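PDB 2QM1: glucokinase from Enterococcus faecalis, which probably phosphorylates glucose at the expense of ATP, as a zinc- and magnesium-binding kinase of the ROK family. Local coordinates for residues I50-S53 with I54-I58; R282-K285 with Y286-F290. All blocks are in the same frame, centred on the assembly; numbering follows the deposited sequence. Where two conformers were deposited one is given.

Interaction 1 of 2, residues I50-S53 with I54-I58; sequences IIES and IRHRI
I51 and R55 run side by side and point the same way, one turn apart on helix 46-60, an amphipathic helix packed against the mixed sheet of an actin-like ATPase fold. The methyl CG2 of I51 sits over the centre of the R55 guanidinium, 3.4 Å from CZ, so a branched aliphatic chain supports one face of a flat cation. The overlap follows from the torsions: CG2 of I51 lies anti to its backbone N, and the R55 chain, with CG anti to the carbonyl carbon (chi1 -76°), runs extended from CG to NE back along the helix. NH2 of the guanidinium is also hydrogen-bonded to the carbonyl O of A107 in helix 100-108; I51 and R55 both pack on that helix as well.

E52 and H56 make a looser pair. The carboxylate and imidazole planes are inclined at 51°, and the approach is oblique, with OE1 of E52 3.8 Å from CB of H56. On the sheet side, I50 and I54 touch through CG2 and CD1 at 4.3 Å, both buried against F20 and I11. Next to them, S53 OG is hydrogen-bonded to NE1 of W33, and NH2 of R57 to OE1 of Q31.

Backbone bonds from I54, R55, H56 and R57 to the carbonyls four residues earlier hold these positions in step; that of R55 N to I51 O is 2.9 Å long and nearly straight (167°), whereas that of R57 N to S53 O is clearly more bent. The opposite charges of E52 and R55 do not meet directly. One water spans them, donating to OE2 of E52 at 2.6 Å and accepting from NH1 of R55 at 2.5 Å.

Interaction 2 of 2, residues R282-K285 with Y286-F290; sequences RVEK and YFQEF
Between R282-K285 and Y286-F290 the last turns of helix 277-289 are held by four i to i+4 bonds, short in the middle (F287 N to V283 O, 2.8 Å, and Q288 N to E284 O, 2.9 Å) and weak at both ends. The side chains meet mostly backbone. With CG anti to the carbonyl carbon (chi1 -72°), the Y286 ring leans back along the helix until CD2 comes 3.4 Å from the carbonyl O of R282, an oblique approach. Aliphatic carbons lie close to the carbonyl O of E284, beside its N-H partner: CG of Q288 lies 3.2 Å from E284 O and CB of F287 3.4 Å from it. The polar ends of both side chains turn to other partners, the Y286 hydroxyl in a hydrogen bond with D244 and the E284 carboxylate in a salt bridge with R280.

T171 of the second subunit packs on F290, whose ring also meets F248 of helix 237-261 edge-to-face. The same helix takes V283 on C247 and F287 on T254, while strand 300-303 receives E284 and F287 on I301.

How the interactions relate
Interactions 1 and 2 are each a local contact within a single helix, and they follow one another along the chain: helix 46-60 comes early, helix 277-289 near the C-terminal end. Their centres are 46 Å apart on opposite sides of the chain's centre, and their nearest atoms are about 32 Å apart. Helix 46-60 packs on the sheet that contains strands 7-13, 17-24 and 68-75; helix 277-289 meets strand 300-303, an outermost strand, within this chain, of the other mixed sheet. The two contacts thus belong to the two halves of the actin-like fold, both away from the metal sites, and only interaction 2 reaches the second subunit.

Interaction 1 of 2, residues I50-S53 with I54-I58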
loop_
_atom_site.group_PDB
_atom_site.type_symbol
_atom_site.label_atom_id
_atom_site.label_comp_id
_atom_site.label_asym_id
_atom_site.label_seq_id
_atom_site.Cartn_x
_atom_site.Cartn_y
_atom_site.Cartn_z
ATOM N N ILE B 50 4.127 -6.259 -32.999
ATOM C CA ILE B 50 5.134 -6.605 -32.007
ATOM C C ILE B 50 5.704 -7.952 -32.406
ATOM O O ILE B 50 6.921 -8.136 -32.403
ATOM C CB ILE B 50 4.504 -6.637 -30.581
ATOM C CG1 ILE B 50 4.060 -5.206 -30.142
ATOM C CG2 ILE B 50 5.417 -7.318 -29.586
ATOM C CD1 ILE B 50 3.330 -5.168 -28.696
ATOM N N ILE B 51 4.812 -8.886 -32.752
ATOM C CA ILE B 51 5.218 -10.209 -33.230
ATOM C C ILE B 51 6.132 -10.097 -34.452
ATOM O O ILE B 51 7.228 -10.699 -34.497
ATOM C CB ILE B 51 3.977 -11.030 -33.583
ATOM C CG1 ILE B 51 3.177 -11.373 -32.289
ATOM C CG2 ILE B 51 4.375 -12.246 -34.467
ATOM C CD1 ILE B 51 1.778 -11.997 -32.567
ATOM N N GLU B 52 5.672 -9.332 -35.450
ATOM C CA GLU B 52 6.462 -9.033 -36.638
ATOM C C GLU B 52 7.812 -8.391 -36.375
ATOM O O GLU B 52 8.772 -8.762 -37.021
ATOM C CB GLU B 52 5.684 -8.180 -37.635
ATOM C CG GLU B 52 6.425 -7.858 -38.914
ATOM C CD GLU B 52 7.066 -9.081 -39.600
ATOM O OE1 GLU B 52 8.145 -8.902 -40.195
ATOM O OE2 GLU B 52 6.506 -10.203 -39.554
ATOM N N SER B 53 7.866 -7.401 -35.477
ATOM C CA SER B 53 9.120 -6.705 -35.212
ATOM C C SER B 53 10.158 -7.670 -34.577
ATOM O O SER B 53 11.337 -7.623 -34.895
ATOM C CB SER B 53 8.861 -5.495 -34.315
ATOM O OG SER B 53 10.068 -4.834 -33.959
ATOM N N ILE B 54 9.708 -8.555 -33.686
ATOM C CA ILE B 54 10.596 -9.542 -33.094
ATOM C C ILE B 54 10.993 -10.645 -34.083
ATOM O O ILE B 54 12.152 -11.025 -34.168
ATOM C CB ILE B 54 9.992 -10.119 -31.802
ATOM C CG1 ILE B 54 10.072 -9.087 -30.674
ATOM C CG2 ILE B 54 10.680 -11.467 -31.414
ATOM C CD1 ILE B 54 9.180 -9.419 -29.548
ATOM N N ARG B 55 10.046 -11.144 -34.848
ATOM C CA ARG B 55 10.399 -12.127 -35.844
ATOM C C ARG B 55 11.479 -11.543 -36.787
ATOM O O ARG B 55 12.476 -12.208 -37.098
ATOM C CB ARG B 55 9.176 -12.527 -36.657
ATOM C CG ARG B 55 8.227 -13.451 -35.927
ATOM C CD ARG B 55 7.050 -13.757 -36.829
ATOM N NE ARG B 55 6.092 -14.700 -36.238
ATOM C CZ ARG B 55 4.828 -14.836 -36.642
ATOM N NH1 ARG B 55 4.367 -14.088 -37.631
ATOM N NH2 ARG B 55 4.024 -15.712 -36.043
ATOM N N HIS B 56 11.272 -10.294 -37.230
ATOM C CA HIS B 56 12.173 -9.666 -38.219
ATOM C C HIS B 56 13.582 -9.411 -37.679
ATOM O O HIS B 56 14.537 -9.464 -38.449
ATOM C CB HIS B 56 11.564 -8.360 -38.752
ATOM C CG HIS B 56 12.334 -7.735 -39.872
ATOM N ND1 HIS B 56 12.234 -8.167 -41.179
ATOM C CD2 HIS B 56 13.219 -6.706 -39.880
ATOM C CE1 HIS B 56 13.012 -7.418 -41.945
ATOM N NE2 HIS B 56 13.622 -6.529 -41.179
ATOM N N ARG B 57 13.701 -9.156 -36.373
ATOM C CA ARG B 57 14.987 -8.815 -35.722
ATOM C C ARG B 57 15.788 -10.098 -35.604
ATOM O O ARG B 57 16.995 -10.190 -35.955
ATOM C CB ARG B 57 14.723 -8.201 -34.339
ATOM C CG ARG B 57 15.954 -7.620 -33.633
ATOM C CD ARG B 57 16.304 -6.298 -34.296
ATOM N NE ARG B 57 17.481 -5.720 -33.675
ATOM C CZ ARG B 57 17.831 -4.442 -33.766
ATOM N NH1 ARG B 57 17.125 -3.605 -34.545
ATOM N NH2 ARG B 57 18.948 -4.038 -33.151
ATOM N N ILE B 58 15.083 -11.123 -35.141
ATOM C CA ILE B 58 15.662 -12.454 -35.091
ATOM C C ILE B 58 16.141 -12.935 -36.456
ATOM O O ILE B 58 17.236 -13.474 -36.578
ATOM C CB ILE B 58 14.722 -13.453 -34.436
ATOM C CG1 ILE B 58 14.744 -13.205 -32.941
ATOM C CG2 ILE B 58 15.206 -14.910 -34.718
ATOM C CD1 ILE B 58 13.583 -13.816 -32.170
HETATM O O HOH W 1 4.754 -11.729 -38.425
#

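Interaction 2 of 2, residues R282-K285 with Y286-F290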
loop_
_atom_site.group_PDB
_atom_site.type_symbol
_atom_site.label_atom_id
_atom_site.label_comp_id
_atom_site.label_asym_id
_atom_site.label_seq_id
_atom_site.Cartn_x
_atom_site.Cartn_y
_atom_site.Cartn_z
ATOM N N ARG B 282 12.115 19.171 -2.851
ATOM C CA ARG B 282 10.877 19.790 -2.451
ATOM C C ARG B 282 9.872 18.698 -2.171
ATOM O O ARG B 282 9.041 18.819 -1.273
ATOM C CB ARG B 282 10.457 20.842 -3.485
ATOM C CG ARG B 282 11.183 22.178 -3.208
ATOM C CD ARG B 282 11.734 22.910 -4.408
ATOM N NE ARG B 282 13.171 23.190 -4.217
ATOM C CZ ARG B 282 13.672 24.265 -3.614
ATOM N NH1 ARG B 282 14.991 24.418 -3.480
ATOM N NH2 ARG B 282 12.861 25.196 -3.136
ATOM N N VAL B 283 9.994 17.591 -2.893
ATOM C CA VAL B 283 9.144 16.462 -2.590
ATOM C C VAL B 283 9.484 15.946 -1.190
ATOM O O VAL B 283 8.573 15.799 -0.318
ATOM C CB VAL B 283 9.120 15.379 -3.674
ATOM C CG1 VAL B 283 8.202 14.248 -3.193
ATOM C CG2 VAL B 283 8.559 15.994 -4.949
ATOM N N GLU B 284 10.785 15.696 -0.976
ATOM C CA GLU B 284 11.288 15.165 0.302
ATOM C C GLU B 284 10.862 16.073 1.470
ATOM O O GLU B 284 10.418 15.592 2.524
ATOM C CB GLU B 284 12.820 15.025 0.269
ATOM C CG GLU B 284 13.388 14.513 1.571
ATOM C CD GLU B 284 14.874 14.686 1.666
ATOM O OE1 GLU B 284 15.308 15.763 2.185
ATOM O OE2 GLU B 284 15.590 13.729 1.262
ATOM N N LYS B 285 10.945 17.372 1.258
ATOM C CA LYS B 285 10.564 18.339 2.293
ATOM C C LYS B 285 9.090 18.206 2.790
ATOM O O LYS B 285 8.814 18.239 3.985
ATOM C CB LYS B 285 10.835 19.750 1.810
ATOM C CG LYS B 285 10.208 20.776 2.760
ATOM C CD LYS B 285 10.046 22.198 2.238
ATOM C CE LYS B 285 9.589 23.028 3.437
ATOM N NZ LYS B 285 9.569 24.518 3.283
ATOM N N TYR B 286 8.153 18.053 1.868
ATOM C CA TYR B 286 6.773 17.832 2.246
ATOM C C TYR B 286 6.469 16.400 2.709
ATOM O O TYR B 286 5.672 16.204 3.597
ATOM C CB TYR B 286 5.827 18.293 1.129
ATOM C CG TYR B 286 5.759 19.814 0.986
ATOM C CD1 TYR B 286 5.100 20.567 1.935
ATOM C CD2 TYR B 286 6.344 20.475 -0.094
ATOM C CE1 TYR B 286 5.007 21.950 1.841
ATOM C CE2 TYR B 286 6.263 21.881 -0.210
ATOM C CZ TYR B 286 5.577 22.598 0.776
ATOM O OH TYR B 286 5.463 23.981 0.752
ATOM N N PHE B 287 7.072 15.412 2.060
ATOM C CA PHE B 287 7.083 14.038 2.572
ATOM C C PHE B 287 7.433 13.997 4.081
ATOM O O PHE B 287 6.803 13.303 4.837
ATOM C CB PHE B 287 8.127 13.206 1.821
ATOM C CG PHE B 287 8.220 11.790 2.312
ATOM C CD1 PHE B 287 7.323 10.815 1.839
ATOM C CD2 PHE B 287 9.204 11.420 3.218
ATOM C CE1 PHE B 287 7.409 9.476 2.265
ATOM C CE2 PHE B 287 9.284 10.068 3.675
ATOM C CZ PHE B 287 8.382 9.119 3.201
ATOM N N GLN B 288 8.502 14.700 4.463
ATOM C CA GLN B 288 8.912 14.832 5.855
ATOM C C GLN B 288 7.794 15.427 6.759
ATOM O O GLN B 288 7.587 14.918 7.890
ATOM C CB GLN B 288 10.219 15.632 5.958
ATOM C CG GLN B 288 11.491 14.918 5.439
ATOM C CD GLN B 288 11.870 13.682 6.282
ATOM O OE1 GLN B 288 12.117 12.599 5.750
ATOM N NE2 GLN B 288 11.833 13.832 7.591
ATOM N N GLU B 289 7.100 16.492 6.307
ATOM C CA GLU B 289 5.959 17.062 7.080
ATOM C C GLU B 289 4.905 15.988 7.332
ATOM O O GLU B 289 4.371 15.859 8.429
ATOM C CB GLU B 289 5.259 18.272 6.393
ATOM C CG GLU B 289 4.177 18.933 7.301
ATOM C CD GLU B 289 3.062 19.723 6.585
ATOM O OE1 GLU B 289 2.867 20.914 6.850
ATOM O OE2 GLU B 289 2.327 19.172 5.788
ATOM N N PHE B 290 4.601 15.227 6.300
ATOM C CA PHE B 290 3.417 14.384 6.329
ATOM C C PHE B 290 3.626 12.952 6.863
ATOM O O PHE B 290 2.707 12.136 6.849
ATOM C CB PHE B 290 2.749 14.399 4.937
ATOM C CG PHE B 290 2.155 15.725 4.574
ATOM C CD1 PHE B 290 1.316 16.398 5.459
ATOM C CD2 PHE B 290 2.429 16.305 3.362
ATOM C CE1 PHE B 290 0.785 17.653 5.131
ATOM C CE2 PHE B 290 1.888 17.575 3.018
ATOM C CZ PHE B 290 1.072 18.230 3.896
#